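Local coordinates for protein pectate lyase 47 (Bacillus sp. TS-47, PDB 1VBL) that probably cleaves pectate by calcium-dependent beta-elimination as a secreted, thermostable lyase of polysaccharide lyase family 1, at residues 334-339 with 359-364; 301-306 with 330-335; 15-20 with 238-243; 8-13 with 392-397. All blocks are in the same frame, centred on the assembly; numbering follows the deposited sequence.

Contact 1: residues 334-339 with 359-364; sequences WDIDPS and VDLPNG
Leu361 and Ile336 meet at the buried end of this contact, their side chains crossing at about a right angle. The touch is made by one branch of each: CG2 of Ile336 lies 3.9 Å from CD2 of Leu361. In Ile336 the longer arm runs the other way, because CG1 is anti to the backbone N (chi1 -172°) and carries CD1 away from Leu361; the short CG2 branch is left to face the leucine, and the isoleucine side chain also touches Phe311. The other methyl of Leu361, CD1, packs against the carbonyl O of Ile336 at 3.8 Å. The two methyls of Leu361 thus lie against the loop that follows strand 322-332. Farther out, Pro362 lays its CD 3.5 Å from the carbonyl O of Trp334. Asp335, with CG beside its own backbone N (chi1 -77°), swings its carboxylate over the type I turn Leu361-Gly364. There OD2 accepts a weak, bent hydrogen bond from the backbone N of Asn363 at 3.1 Å, and its exact place is uncertain. The amide plane of Asn363 is turned 66° from this carboxylate, and OD1 of Asn363 is hydrogen-bonded to Arg366. Asp335 also centres an inverse gamma turn, which bends the chain between the two halves of the contact. The chemistry is thus divided: apolar branches pack on the inner side, while at the exposed edge a weak and doubtful bond runs from the carboxylate to the turn.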
loop_
_atom_site.group_PDB
_atom_site.type_symbol
_atom_site.label_atom_id
_atom_site.label_comp_id
_atom_site.label_asym_id
_atom_site.label_seq_id
_atom_site.Cartn_x
_atom_site.Cartn_y
_atom_site.Cartn_z
ATOM N N TRP A 334 11.466 18.003 13.473
ATOM C CA TRP A 334 10.798 18.864 14.439
ATOM C C TRP A 334 10.608 18.039 15.714
ATOM O O TRP A 334 10.641 16.805 15.671
ATOM C CB TRP A 334 9.463 19.382 13.884
ATOM C CG TRP A 334 8.293 18.437 13.938
ATOM C CD1 TRP A 334 7.345 18.365 14.917
ATOM C CD2 TRP A 334 7.908 17.485 12.936
ATOM N NE1 TRP A 334 6.386 17.434 14.584
ATOM C CE2 TRP A 334 6.708 16.880 13.373
ATOM C CE3 TRP A 334 8.459 17.089 11.710
ATOM C CZ2 TRP A 334 6.045 15.897 12.625
ATOM C CZ3 TRP A 334 7.797 16.109 10.963
ATOM C CH2 TRP A 334 6.602 15.526 11.428
ATOM N N ASP A 335 10.437 18.716 16.844
ATOM C CA ASP A 335 10.285 18.045 18.133
ATOM C C ASP A 335 8.897 17.463 18.372
ATOM O O ASP A 335 8.164 17.901 19.257
ATOM C CB ASP A 335 10.660 19.013 19.261
ATOM C CG ASP A 335 12.167 19.179 19.409
ATOM O OD1 ASP A 335 12.612 20.225 19.927
ATOM O OD2 ASP A 335 12.909 18.252 19.022
ATOM N N ILE A 336 8.556 16.452 17.587
ATOM C CA ILE A 336 7.261 15.801 17.699
ATOM C C ILE A 336 7.132 15.041 19.013
ATOM O O ILE A 336 8.119 14.592 19.590
ATOM C CB ILE A 336 7.036 14.809 16.532
ATOM C CG1 ILE A 336 5.596 14.284 16.554
ATOM C CG2 ILE A 336 8.011 13.643 16.646
ATOM C CD1 ILE A 336 5.258 13.348 15.400
ATOM N N ASP A 337 5.901 14.919 19.489
ATOM C CA ASP A 337 5.613 14.175 20.706
ATOM C C ASP A 337 5.647 12.715 20.246
ATOM O O ASP A 337 4.790 12.289 19.477
ATOM C CB ASP A 337 4.214 14.534 21.203
ATOM C CG ASP A 337 3.857 13.845 22.505
ATOM O OD1 ASP A 337 4.403 12.759 22.786
ATOM O OD2 ASP A 337 3.013 14.393 23.241
ATOM N N PRO A 338 6.636 11.933 20.700
ATOM C CA PRO A 338 6.705 10.529 20.275
ATOM C C PRO A 338 5.488 9.657 20.593
ATOM O O PRO A 338 5.357 8.553 20.056
ATOM C CB PRO A 338 7.992 10.024 20.934
ATOM C CG PRO A 338 8.157 10.930 22.127
ATOM C CD PRO A 338 7.757 12.275 21.594
ATOM N N SER A 339 4.593 10.148 21.447
ATOM C CA SER A 339 3.399 9.385 21.794
ATOM C C SER A 339 2.438 9.360 20.605
ATOM O O SER A 339 1.443 8.633 20.611
ATOM C CB SER A 339 2.698 10.002 23.008
ATOM O OG SER A 339 2.054 11.221 22.677
ATOM N N VAL A 359 14.586 7.095 17.990
ATOM C CA VAL A 359 13.915 8.284 17.493
ATOM C C VAL A 359 15.014 9.332 17.392
ATOM O O VAL A 359 15.805 9.512 18.321
ATOM C CB VAL A 359 12.781 8.770 18.436
ATOM C CG1 VAL A 359 13.344 9.217 19.779
ATOM C CG2 VAL A 359 12.024 9.907 17.769
ATOM N N ASP A 360 15.083 9.989 16.240
ATOM C CA ASP A 360 16.093 11.006 15.979
ATOM C C ASP A 360 15.371 12.336 15.812
ATOM O O ASP A 360 14.794 12.604 14.756
ATOM C CB ASP A 360 16.846 10.653 14.693
ATOM C CG ASP A 360 18.098 11.482 14.493
ATOM O OD1 ASP A 360 18.102 12.677 14.851
ATOM O OD2 ASP A 360 19.080 10.931 13.951
ATOM N N LEU A 361 15.401 13.158 16.857
ATOM C CA LEU A 361 14.736 14.458 16.843
ATOM C C LEU A 361 15.729 15.610 16.994
ATOM O O LEU A 361 16.891 15.403 17.344
ATOM C CB LEU A 361 13.719 14.531 17.983
ATOM C CG LEU A 361 12.724 13.377 18.114
ATOM C CD1 LEU A 361 11.810 13.636 19.306
ATOM C CD2 LEU A 361 11.913 13.241 16.838
ATOM N N PRO A 362 15.281 16.846 16.733
ATOM C CA PRO A 362 16.229 17.951 16.882
ATOM C C PRO A 362 16.741 18.098 18.314
ATOM O O PRO A 362 17.832 18.619 18.532
ATOM C CB PRO A 362 15.441 19.172 16.391
ATOM C CG PRO A 362 13.997 18.747 16.447
ATOM C CD PRO A 362 14.034 17.290 16.089
ATOM N N ASN A 363 15.966 17.609 19.280
ATOM C CA ASN A 363 16.355 17.699 20.681
ATOM C C ASN A 363 17.150 16.476 21.114
ATOM O O ASN A 363 17.411 16.289 22.303
ATOM C CB ASN A 363 15.115 17.861 21.570
ATOM C CG ASN A 363 14.469 16.534 21.932
ATOM O OD1 ASN A 363 14.414 15.609 21.124
ATOM N ND2 ASN A 363 13.960 16.444 23.156
ATOM N N GLY A 364 17.526 15.638 20.150
ATOM C CA GLY A 364 18.299 14.459 20.487
ATOM C C GLY A 364 17.932 13.167 19.778
ATOM O O GLY A 364 16.828 12.998 19.256
#

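Contact 2: residues 301-306 with 330-335; sequences YEFSNL and FSFDWD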
loop_
_atom_site.group_PDB
_atom_site.type_symbol
_atom_site.label_atom_id
_atom_site.label_comp_id
_atom_site.label_asym_id
_atom_site.label_seq_id
_atom_site.Cartn_x
_atom_site.Cartn_y
_atom_site.Cartn_z
ATOM N N TYR A 301 11.844 5.463 8.945
ATOM C CA TYR A 301 10.750 6.419 8.770
ATOM C C TYR A 301 11.357 7.811 8.894
ATOM O O TYR A 301 11.982 8.134 9.903
ATOM C CB TYR A 301 9.679 6.221 9.851
ATOM C CG TYR A 301 9.161 4.803 9.971
ATOM C CD1 TYR A 301 9.913 3.819 10.612
ATOM C CD2 TYR A 301 7.920 4.443 9.441
ATOM C CE1 TYR A 301 9.446 2.510 10.722
ATOM C CE2 TYR A 301 7.443 3.131 9.546
ATOM C CZ TYR A 301 8.214 2.174 10.186
ATOM O OH TYR A 301 7.772 0.874 10.278
ATOM N N GLU A 302 11.158 8.635 7.870
ATOM C CA GLU A 302 11.745 9.967 7.843
ATOM C C GLU A 302 10.701 11.011 7.487
ATOM O O GLU A 302 10.055 10.920 6.443
ATOM C CB GLU A 302 12.886 9.956 6.821
ATOM C CG GLU A 302 13.602 11.262 6.589
ATOM C CD GLU A 302 14.689 11.103 5.543
ATOM O OE1 GLU A 302 15.814 10.685 5.895
ATOM O OE2 GLU A 302 14.410 11.374 4.361
ATOM N N PHE A 303 10.543 12.008 8.353
ATOM C CA PHE A 303 9.539 13.036 8.120
ATOM C C PHE A 303 10.043 14.460 8.305
ATOM O O PHE A 303 10.817 14.749 9.217
ATOM C CB PHE A 303 8.339 12.811 9.048
ATOM C CG PHE A 303 7.850 11.387 9.077
ATOM C CD1 PHE A 303 8.380 10.475 9.984
ATOM C CD2 PHE A 303 6.867 10.954 8.186
ATOM C CE1 PHE A 303 7.941 9.150 10.013
ATOM C CE2 PHE A 303 6.421 9.635 8.203
ATOM C CZ PHE A 303 6.960 8.728 9.121
ATOM N N SER A 304 9.584 15.343 7.426
ATOM C CA SER A 304 9.935 16.756 7.479
ATOM C C SER A 304 8.638 17.547 7.568
ATOM O O SER A 304 7.696 17.288 6.819
ATOM C CB SER A 304 10.695 17.173 6.220
ATOM O OG SER A 304 10.838 18.585 6.175
ATOM N N ASN A 305 8.584 18.507 8.484
ATOM C CA ASN A 305 7.387 19.319 8.637
ATOM C C ASN A 305 7.189 20.252 7.444
ATOM O O ASN A 305 6.221 21.008 7.389
ATOM C CB ASN A 305 7.438 20.114 9.951
ATOM C CG ASN A 305 8.638 21.046 10.041
ATOM O OD1 ASN A 305 8.861 21.677 11.077
ATOM N ND2 ASN A 305 9.407 21.141 8.972
ATOM N N LEU A 306 8.107 20.183 6.484
ATOM C CA LEU A 306 8.022 21.005 5.282
ATOM C C LEU A 306 7.396 20.204 4.145
ATOM O O LEU A 306 7.111 20.742 3.075
ATOM C CB LEU A 306 9.416 21.481 4.860
ATOM C CG LEU A 306 10.153 22.388 5.848
ATOM C CD1 LEU A 306 11.562 22.684 5.340
ATOM C CD2 LEU A 306 9.362 23.674 6.028
ATOM N N PHE A 330 13.306 6.067 13.479
ATOM C CA PHE A 330 12.465 7.208 13.114
ATOM C C PHE A 330 13.252 8.512 13.161
ATOM O O PHE A 330 13.992 8.766 14.111
ATOM C CB PHE A 330 11.272 7.361 14.069
ATOM C CG PHE A 330 10.259 6.258 13.975
ATOM C CD1 PHE A 330 10.479 5.038 14.607
ATOM C CD2 PHE A 330 9.070 6.455 13.277
ATOM C CE1 PHE A 330 9.526 4.029 14.549
ATOM C CE2 PHE A 330 8.107 5.454 13.209
ATOM C CZ PHE A 330 8.334 4.235 13.848
ATOM N N SER A 331 13.068 9.340 12.140
ATOM C CA SER A 331 13.736 10.633 12.066
ATOM C C SER A 331 12.701 11.712 11.766
ATOM O O SER A 331 11.928 11.586 10.820
ATOM C CB SER A 331 14.796 10.619 10.963
ATOM O OG SER A 331 15.454 11.868 10.874
ATOM N N PHE A 332 12.684 12.761 12.583
ATOM C CA PHE A 332 11.758 13.882 12.410
ATOM C C PHE A 332 12.594 15.160 12.467
ATOM O O PHE A 332 13.557 15.226 13.227
ATOM C CB PHE A 332 10.734 13.914 13.550
ATOM C CG PHE A 332 9.756 12.768 13.535
ATOM C CD1 PHE A 332 8.534 12.887 12.877
ATOM C CD2 PHE A 332 10.045 11.581 14.203
ATOM C CE1 PHE A 332 7.610 11.839 12.889
ATOM C CE2 PHE A 332 9.129 10.527 14.222
ATOM C CZ PHE A 332 7.908 10.657 13.564
ATOM N N ASP A 333 12.244 16.173 11.679
ATOM C CA ASP A 333 13.021 17.403 11.726
ATOM C C ASP A 333 12.377 18.459 12.616
ATOM O O ASP A 333 12.701 19.648 12.537
ATOM C CB ASP A 333 13.296 17.951 10.317
ATOM C CG ASP A 333 12.045 18.386 9.587
ATOM O OD1 ASP A 333 12.184 18.785 8.411
ATOM O OD2 ASP A 333 10.938 18.339 10.163
ATOM N N TRP A 334 11.466 18.003 13.473
ATOM C CA TRP A 334 10.798 18.864 14.439
ATOM C C TRP A 334 10.608 18.039 15.714
ATOM O O TRP A 334 10.641 16.805 15.671
ATOM C CB TRP A 334 9.463 19.382 13.884
ATOM C CG TRP A 334 8.293 18.437 13.938
ATOM C CD1 TRP A 334 7.345 18.365 14.917
ATOM C CD2 TRP A 334 7.908 17.485 12.936
ATOM N NE1 TRP A 334 6.386 17.434 14.584
ATOM C CE2 TRP A 334 6.708 16.880 13.373
ATOM C CE3 TRP A 334 8.459 17.089 11.710
ATOM C CZ2 TRP A 334 6.045 15.897 12.625
ATOM C CZ3 TRP A 334 7.797 16.109 10.963
ATOM C CH2 TRP A 334 6.602 15.526 11.428
ATOM N N ASP A 335 10.437 18.716 16.844
ATOM C CA ASP A 335 10.285 18.045 18.133
ATOM C C ASP A 335 8.897 17.463 18.372
ATOM O O ASP A 335 8.164 17.901 19.257
ATOM C CB ASP A 335 10.660 19.013 19.261
ATOM C CG ASP A 335 12.167 19.179 19.409
ATOM O OD1 ASP A 335 12.612 20.225 19.927
ATOM O OD2 ASP A 335 12.909 18.252 19.022
HETATM O O HOH W 1 13.862 14.084 9.130
#
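Tyr301 and Phe330 stack ring on ring where strands 293-303 and 322-332 run parallel and in register, bonded from Ser331 N to Tyr301 O, Phe303 N to Ser331 O and Asp333 N to Phe303 O. The ring planes are only 8° apart and offset, centroids at 4.3 Å, with CE2 of Phe330 over CG and CD1 of the tyrosine. Two residues on, the near-parallel rings of Phe303 and Phe332 are slid so far apart that they barely overlap. CD2 of Phe330 also comes up to the edge of the Phe303 ring near CE1. Cutting Phe330 back to an alanine would probably uncover one face of Tyr301 and open a gap beside that edge. Tyr301 OH is held by Trp315. On the other face of the sheet packing is looser: Ser331 OG and the carbonyl O of Phe303 share a water, and Glu302 turns to Lys280. Past the strands, the carboxylate of exposed Asp333 grips segment 301-306 twice, OD1 taking Ser304 OG at 2.6 Å and OD2 using its syn lone pair for Asn305 N at 2.9 Å. The indole of Trp334 lies between CB of Asn305 and CD1 of Phe332, on opposite faces. Backbone bonds, aromatic packing inside and a carboxylate holding two hydrogen bonds outside thus join successive coils of the parallel beta-helix.

Contact 3: residues 15-20 with 238-243; sequences AAYGEG and SDFITI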
loop_
_atom_site.group_PDB
_atom_site.type_symbol
_atom_site.label_atom_id
_atom_site.label_comp_id
_atom_site.label_asym_id
_atom_site.label_seq_id
_atom_site.Cartn_x
_atom_site.Cartn_y
_atom_site.Cartn_z
ATOM N N ALA A 15 5.969 -14.624 3.864
ATOM C CA ALA A 15 5.776 -15.163 2.518
ATOM C C ALA A 15 6.646 -16.395 2.275
ATOM O O ALA A 15 6.481 -17.094 1.274
ATOM C CB ALA A 15 6.084 -14.095 1.477
ATOM N N ALA A 16 7.576 -16.660 3.187
ATOM C CA ALA A 16 8.460 -17.817 3.057
ATOM C C ALA A 16 7.818 -19.072 3.651
ATOM O O ALA A 16 8.340 -20.178 3.507
ATOM C CB ALA A 16 9.790 -17.539 3.746
ATOM N N TYR A 17 6.678 -18.892 4.308
ATOM C CA TYR A 17 5.967 -20.003 4.932
ATOM C C TYR A 17 5.731 -21.155 3.956
ATOM O O TYR A 17 5.393 -20.938 2.789
ATOM C CB TYR A 17 4.622 -19.525 5.482
ATOM C CG TYR A 17 3.828 -20.619 6.158
ATOM C CD1 TYR A 17 4.156 -21.057 7.442
ATOM C CD2 TYR A 17 2.769 -21.244 5.501
ATOM C CE1 TYR A 17 3.449 -22.093 8.054
ATOM C CE2 TYR A 17 2.057 -22.279 6.102
ATOM C CZ TYR A 17 2.401 -22.698 7.376
ATOM O OH TYR A 17 1.700 -23.727 7.968
ATOM N N GLY A 18 5.913 -22.379 4.445
ATOM C CA GLY A 18 5.706 -23.554 3.614
ATOM C C GLY A 18 6.678 -23.649 2.457
ATOM O O GLY A 18 7.890 -23.708 2.661
ATOM N N GLU A 19 6.143 -23.665 1.239
ATOM C CA GLU A 19 6.962 -23.751 0.034
ATOM C C GLU A 19 7.537 -22.395 -0.367
ATOM O O GLU A 19 8.317 -22.295 -1.314
ATOM C CB GLU A 19 6.137 -24.320 -1.121
ATOM C CG GLU A 19 5.696 -25.755 -0.908
ATOM C CD GLU A 19 6.869 -26.694 -0.708
ATOM O OE1 GLU A 19 7.730 -26.772 -1.610
ATOM O OE2 GLU A 19 6.931 -27.355 0.351
ATOM N N GLY A 20 7.141 -21.351 0.352
ATOM C CA GLY A 20 7.651 -20.025 0.058
ATOM C C GLY A 20 7.031 -19.362 -1.157
ATOM O O GLY A 20 5.977 -19.773 -1.639
ATOM N N SER A 238 -5.990 -12.224 3.241
ATOM C CA SER A 238 -4.729 -12.416 2.533
ATOM C C SER A 238 -3.790 -12.971 3.598
ATOM O O SER A 238 -4.031 -12.788 4.792
ATOM C CB SER A 238 -4.202 -11.087 1.987
ATOM O OG SER A 238 -5.035 -10.623 0.940
ATOM N N ASP A 239 -2.721 -13.640 3.194
ATOM C CA ASP A 239 -1.841 -14.237 4.191
ATOM C C ASP A 239 -0.458 -14.509 3.616
ATOM O O ASP A 239 -0.304 -14.650 2.405
ATOM C CB ASP A 239 -2.474 -15.559 4.650
ATOM C CG ASP A 239 -2.207 -15.879 6.107
ATOM O OD1 ASP A 239 -1.578 -15.067 6.813
ATOM O OD2 ASP A 239 -2.647 -16.963 6.552
ATOM N N PHE A 240 0.538 -14.585 4.494
ATOM C CA PHE A 240 1.911 -14.885 4.090
ATOM C C PHE A 240 2.439 -13.916 3.041
ATOM O O PHE A 240 2.615 -14.263 1.870
ATOM C CB PHE A 240 1.967 -16.326 3.582
ATOM C CG PHE A 240 1.402 -17.320 4.559
ATOM C CD1 PHE A 240 0.413 -18.221 4.171
ATOM C CD2 PHE A 240 1.834 -17.329 5.879
ATOM C CE1 PHE A 240 -0.141 -19.114 5.090
ATOM C CE2 PHE A 240 1.287 -18.219 6.807
ATOM C CZ PHE A 240 0.298 -19.110 6.410
ATOM N N ILE A 241 2.709 -12.698 3.492
ATOM C CA ILE A 241 3.186 -11.633 2.627
ATOM C C ILE A 241 4.472 -11.015 3.163
ATOM O O ILE A 241 4.614 -10.832 4.366
ATOM C CB ILE A 241 2.123 -10.524 2.538
ATOM C CG1 ILE A 241 0.798 -11.126 2.059
ATOM C CG2 ILE A 241 2.597 -9.404 1.625
ATOM C CD1 ILE A 241 -0.354 -10.147 2.079
ATOM N N THR A 242 5.405 -10.708 2.266
ATOM C CA THR A 242 6.651 -10.061 2.657
ATOM C C THR A 242 6.802 -8.778 1.844
ATOM O O THR A 242 6.770 -8.798 0.613
ATOM C CB THR A 242 7.883 -10.967 2.427
ATOM O OG1 THR A 242 7.846 -12.066 3.348
ATOM C CG2 THR A 242 9.179 -10.176 2.654
ATOM N N ILE A 243 6.944 -7.664 2.554
ATOM C CA ILE A 243 7.100 -6.337 1.959
ATOM C C ILE A 243 8.489 -5.867 2.372
ATOM O O ILE A 243 8.712 -5.499 3.530
ATOM C CB ILE A 243 6.028 -5.376 2.515
ATOM C CG1 ILE A 243 4.635 -5.903 2.155
ATOM C CG2 ILE A 243 6.246 -3.967 1.978
ATOM C CD1 ILE A 243 3.504 -5.117 2.777
#
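Aromatic stacking carries most of the side-chain contact: the rings of Tyr17 and Phe240 lie offset and almost parallel, planes 10° apart, with CD2 of the tyrosine 3.4 Å from CZ of the phenylalanine. Tyr17 CG is anti to the backbone N (chi1 -179°), which brings the ring flat over Phe240, the two side chains crossing at a slant, and sets CB over the same face as a CH-pi contact, 4.0 Å from the ring centroid. The opposite face of Phe240 meets OD2 of Asp239, a carboxylate held in turn by Arg271 and His269. A leucine in place of Phe240 would probably cost Tyr17 its flat stacking partner and leave its ring freer to turn.

Polar contacts gather at Ala15. Its backbone N donates to Thr242 OG1 at 3.2 Å, and that hydroxyl also bonds to the carbonyl O of Asp12, so one buried oxygen serves two backbone groups of the N-terminal segment. A CA-H...O contact from Ala15 CA to the carbonyl O of Phe240, at 3.3 Å, adds to this.

Apolar contact is slight, Ala15 CB resting 3.7 Å from Thr242 CB. The mixture implies that the loop before strand 32-35 is fixed to the start of strand 239-251 by a polar clasp on the buried side and by stacked rings toward exposed Tyr17.

Contact 4: residues 8-13 with 392-397; sequences LKPYDG and FYHVIH
The backbones approach at Gly13 and Phe392, where Gly13 N donates to the carbonyl O of Phe392 at 2.9 Å, from well above the carbonyl plane. This follows a type I turn from Lys9 to Asp12, and Asp12 is itself the centre of an inverse gamma turn. His394 binds the Lys9-Asp12 turn. Its CG sits beside its own backbone N (chi1 -79°), and the imidazole reaches across so that NE2 accepts from Tyr11 N at 3.0 Å, with the donor tilted 24° out of the ring plane. Around the same ring, CG of Pro10 comes in at the edge, 3.7 Å from CE1, and CB of Lys9 lies 3.5 Å from NE2. The phenol ring of Tyr11 stands at 75° to the imidazole and turns its edge toward the imidazole face, an offset edge-to-face pair. Phe392 contributes its stem: CB is 3.2 Å from the carbonyl O of Gly13, while the phenylalanine side chain also meets Trp14 and Tyr17. A water donates both to the carbonyl O of Phe392 and to OD1 of Asp12, bridging the segments beside the Gly13 bond. That OD1 is also bonded to His275, whereas OD2 pairs with Lys9 in a salt bridge whose very short length is doubtful. Neither segment is a helix or strand, and the calcium site lies elsewhere. The arrangement is a loop-to-loop junction where the N-terminal segment meets the loop before helix 402-409, apparently on the outside of the parallel beta-helix typical of this family.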
loop_
_atom_site.group_PDB
_atom_site.type_symbol
_atom_site.label_atom_id
_atom_site.label_comp_id
_atom_site.label_asym_id
_atom_site.label_seq_id
_atom_site.Cartn_x
_atom_site.Cartn_y
_atom_site.Cartn_z
ATOM N N LEU A 8 12.062 -15.561 -3.360
ATOM C CA LEU A 8 12.157 -15.179 -1.956
ATOM C C LEU A 8 13.059 -16.141 -1.179
ATOM O O LEU A 8 12.945 -17.360 -1.318
ATOM C CB LEU A 8 10.760 -15.186 -1.334
ATOM C CG LEU A 8 10.665 -14.713 0.117
ATOM C CD1 LEU A 8 10.779 -13.199 0.155
ATOM C CD2 LEU A 8 9.340 -15.168 0.722
ATOM N N LYS A 9 13.948 -15.593 -0.356
ATOM C CA LYS A 9 14.846 -16.414 0.448
ATOM C C LYS A 9 14.010 -17.339 1.326
ATOM O O LYS A 9 12.884 -17.005 1.708
ATOM C CB LYS A 9 15.759 -15.544 1.319
ATOM C CG LYS A 9 16.694 -14.633 0.536
ATOM C CD LYS A 9 16.149 -13.202 0.472
ATOM C CE LYS A 9 14.776 -13.146 -0.192
ATOM N NZ LYS A 9 14.182 -11.806 -0.222
ATOM N N PRO A 10 14.560 -18.509 1.675
ATOM C CA PRO A 10 13.874 -19.506 2.501
ATOM C C PRO A 10 13.226 -19.053 3.808
ATOM O O PRO A 10 12.229 -19.637 4.230
ATOM C CB PRO A 10 14.944 -20.578 2.708
ATOM C CG PRO A 10 16.225 -19.819 2.606
ATOM C CD PRO A 10 15.956 -18.909 1.431
ATOM N N TYR A 11 13.776 -18.027 4.450
ATOM C CA TYR A 11 13.212 -17.540 5.709
ATOM C C TYR A 11 12.872 -16.056 5.671
ATOM O O TYR A 11 12.695 -15.432 6.720
ATOM C CB TYR A 11 14.185 -17.777 6.875
ATOM C CG TYR A 11 14.505 -19.231 7.142
ATOM C CD1 TYR A 11 15.470 -19.904 6.390
ATOM C CD2 TYR A 11 13.826 -19.941 8.131
ATOM C CE1 TYR A 11 15.750 -21.249 6.616
ATOM C CE2 TYR A 11 14.098 -21.290 8.367
ATOM C CZ TYR A 11 15.059 -21.936 7.605
ATOM O OH TYR A 11 15.320 -23.270 7.822
ATOM N N ASP A 12 12.763 -15.488 4.477
ATOM C CA ASP A 12 12.482 -14.061 4.387
ATOM C C ASP A 12 11.018 -13.671 4.574
ATOM O O ASP A 12 10.271 -13.504 3.605
ATOM C CB ASP A 12 13.000 -13.491 3.063
ATOM C CG ASP A 12 12.997 -11.969 3.050
ATOM O OD1 ASP A 12 12.648 -11.373 4.089
ATOM O OD2 ASP A 12 13.337 -11.369 2.012
ATOM N N GLY A 13 10.619 -13.527 5.834
ATOM C CA GLY A 13 9.261 -13.121 6.150
ATOM C C GLY A 13 8.173 -14.167 6.007
ATOM O O GLY A 13 8.411 -15.292 5.567
ATOM N N PHE A 392 10.421 -16.165 10.816
ATOM C CA PHE A 392 10.796 -15.935 9.430
ATOM C C PHE A 392 11.634 -14.709 9.122
ATOM O O PHE A 392 11.123 -13.693 8.651
ATOM C CB PHE A 392 9.553 -15.929 8.534
ATOM C CG PHE A 392 8.898 -17.270 8.409
ATOM C CD1 PHE A 392 7.643 -17.501 8.962
ATOM C CD2 PHE A 392 9.551 -18.314 7.763
ATOM C CE1 PHE A 392 7.044 -18.760 8.874
ATOM C CE2 PHE A 392 8.963 -19.577 7.670
ATOM C CZ PHE A 392 7.708 -19.799 8.228
ATOM N N TYR A 393 12.927 -14.813 9.396
ATOM C CA TYR A 393 13.859 -13.747 9.078
ATOM C C TYR A 393 15.266 -14.316 9.076
ATOM O O TYR A 393 15.577 -15.244 9.824
ATOM C CB TYR A 393 13.754 -12.568 10.061
ATOM C CG TYR A 393 14.134 -12.861 11.497
ATOM C CD1 TYR A 393 13.187 -13.327 12.411
ATOM C CD2 TYR A 393 15.431 -12.626 11.954
ATOM C CE1 TYR A 393 13.523 -13.543 13.751
ATOM C CE2 TYR A 393 15.778 -12.839 13.288
ATOM C CZ TYR A 393 14.819 -13.295 14.179
ATOM O OH TYR A 393 15.149 -13.479 15.502
ATOM N N HIS A 394 16.109 -13.774 8.207
ATOM C CA HIS A 394 17.489 -14.223 8.117
ATOM C C HIS A 394 18.368 -13.393 9.040
ATOM O O HIS A 394 19.180 -13.932 9.791
ATOM C CB HIS A 394 17.991 -14.099 6.678
ATOM C CG HIS A 394 17.532 -15.205 5.780
ATOM N ND1 HIS A 394 18.381 -16.181 5.307
ATOM C CD2 HIS A 394 16.307 -15.499 5.284
ATOM C CE1 HIS A 394 17.701 -17.029 4.557
ATOM N NE2 HIS A 394 16.439 -16.639 4.526
ATOM N N VAL A 395 18.191 -12.075 8.989
ATOM C CA VAL A 395 18.988 -11.173 9.801
ATOM C C VAL A 395 18.245 -9.905 10.186
ATOM O O VAL A 395 17.506 -9.341 9.383
ATOM C CB VAL A 395 20.255 -10.706 9.045
ATOM C CG1 VAL A 395 21.122 -9.851 9.962
ATOM C CG2 VAL A 395 21.029 -11.897 8.521
ATOM N N ILE A 396 18.451 -9.462 11.418
ATOM C CA ILE A 396 17.865 -8.215 11.885
ATOM C C ILE A 396 19.068 -7.342 12.208
ATOM O O ILE A 396 19.885 -7.686 13.061
ATOM C CB ILE A 396 17.009 -8.401 13.153
ATOM C CG1 ILE A 396 15.791 -9.273 12.833
ATOM C CG2 ILE A 396 16.555 -7.040 13.669
ATOM C CD1 ILE A 396 14.895 -9.535 14.016
ATOM N N HIS A 397 19.196 -6.224 11.505
ATOM C CA HIS A 397 20.326 -5.331 11.729
ATOM C C HIS A 397 20.152 -4.443 12.948
ATOM O O HIS A 397 19.028 -4.156 13.364
ATOM C CB HIS A 397 20.544 -4.447 10.506
ATOM C CG HIS A 397 20.717 -5.216 9.237
ATOM N ND1 HIS A 397 21.771 -6.078 9.028
ATOM C CD2 HIS A 397 19.955 -5.273 8.120
ATOM C CE1 HIS A 397 21.650 -6.635 7.837
ATOM N NE2 HIS A 397 20.555 -6.165 7.265
HETATM O O HOH W 2 12.258 -11.431 6.905
#

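Contacts 1 and 2 form one unit, their centres 8 Å apart: they share Trp334 and Asp335, and the neighbouring parallel strands 293-303, 322-332 and 351-361 run through them in chain order. Contacts 3 and 4 form a second unit, touching directly, with centres 11 Å apart; strand 239-251 of contact 3 belongs to the same run of parallel strands, joined to 293-303 through 272-280. The two units lie about 29 to 35 Å apart, centre to centre. Along the chain, contact 4 encloses all the others; contact 3 closes before contact 2 opens, and contact 1 follows on from contact 2. Neighbouring coils of the beta-helix are thus joined locally, while segments near the two termini are brought together.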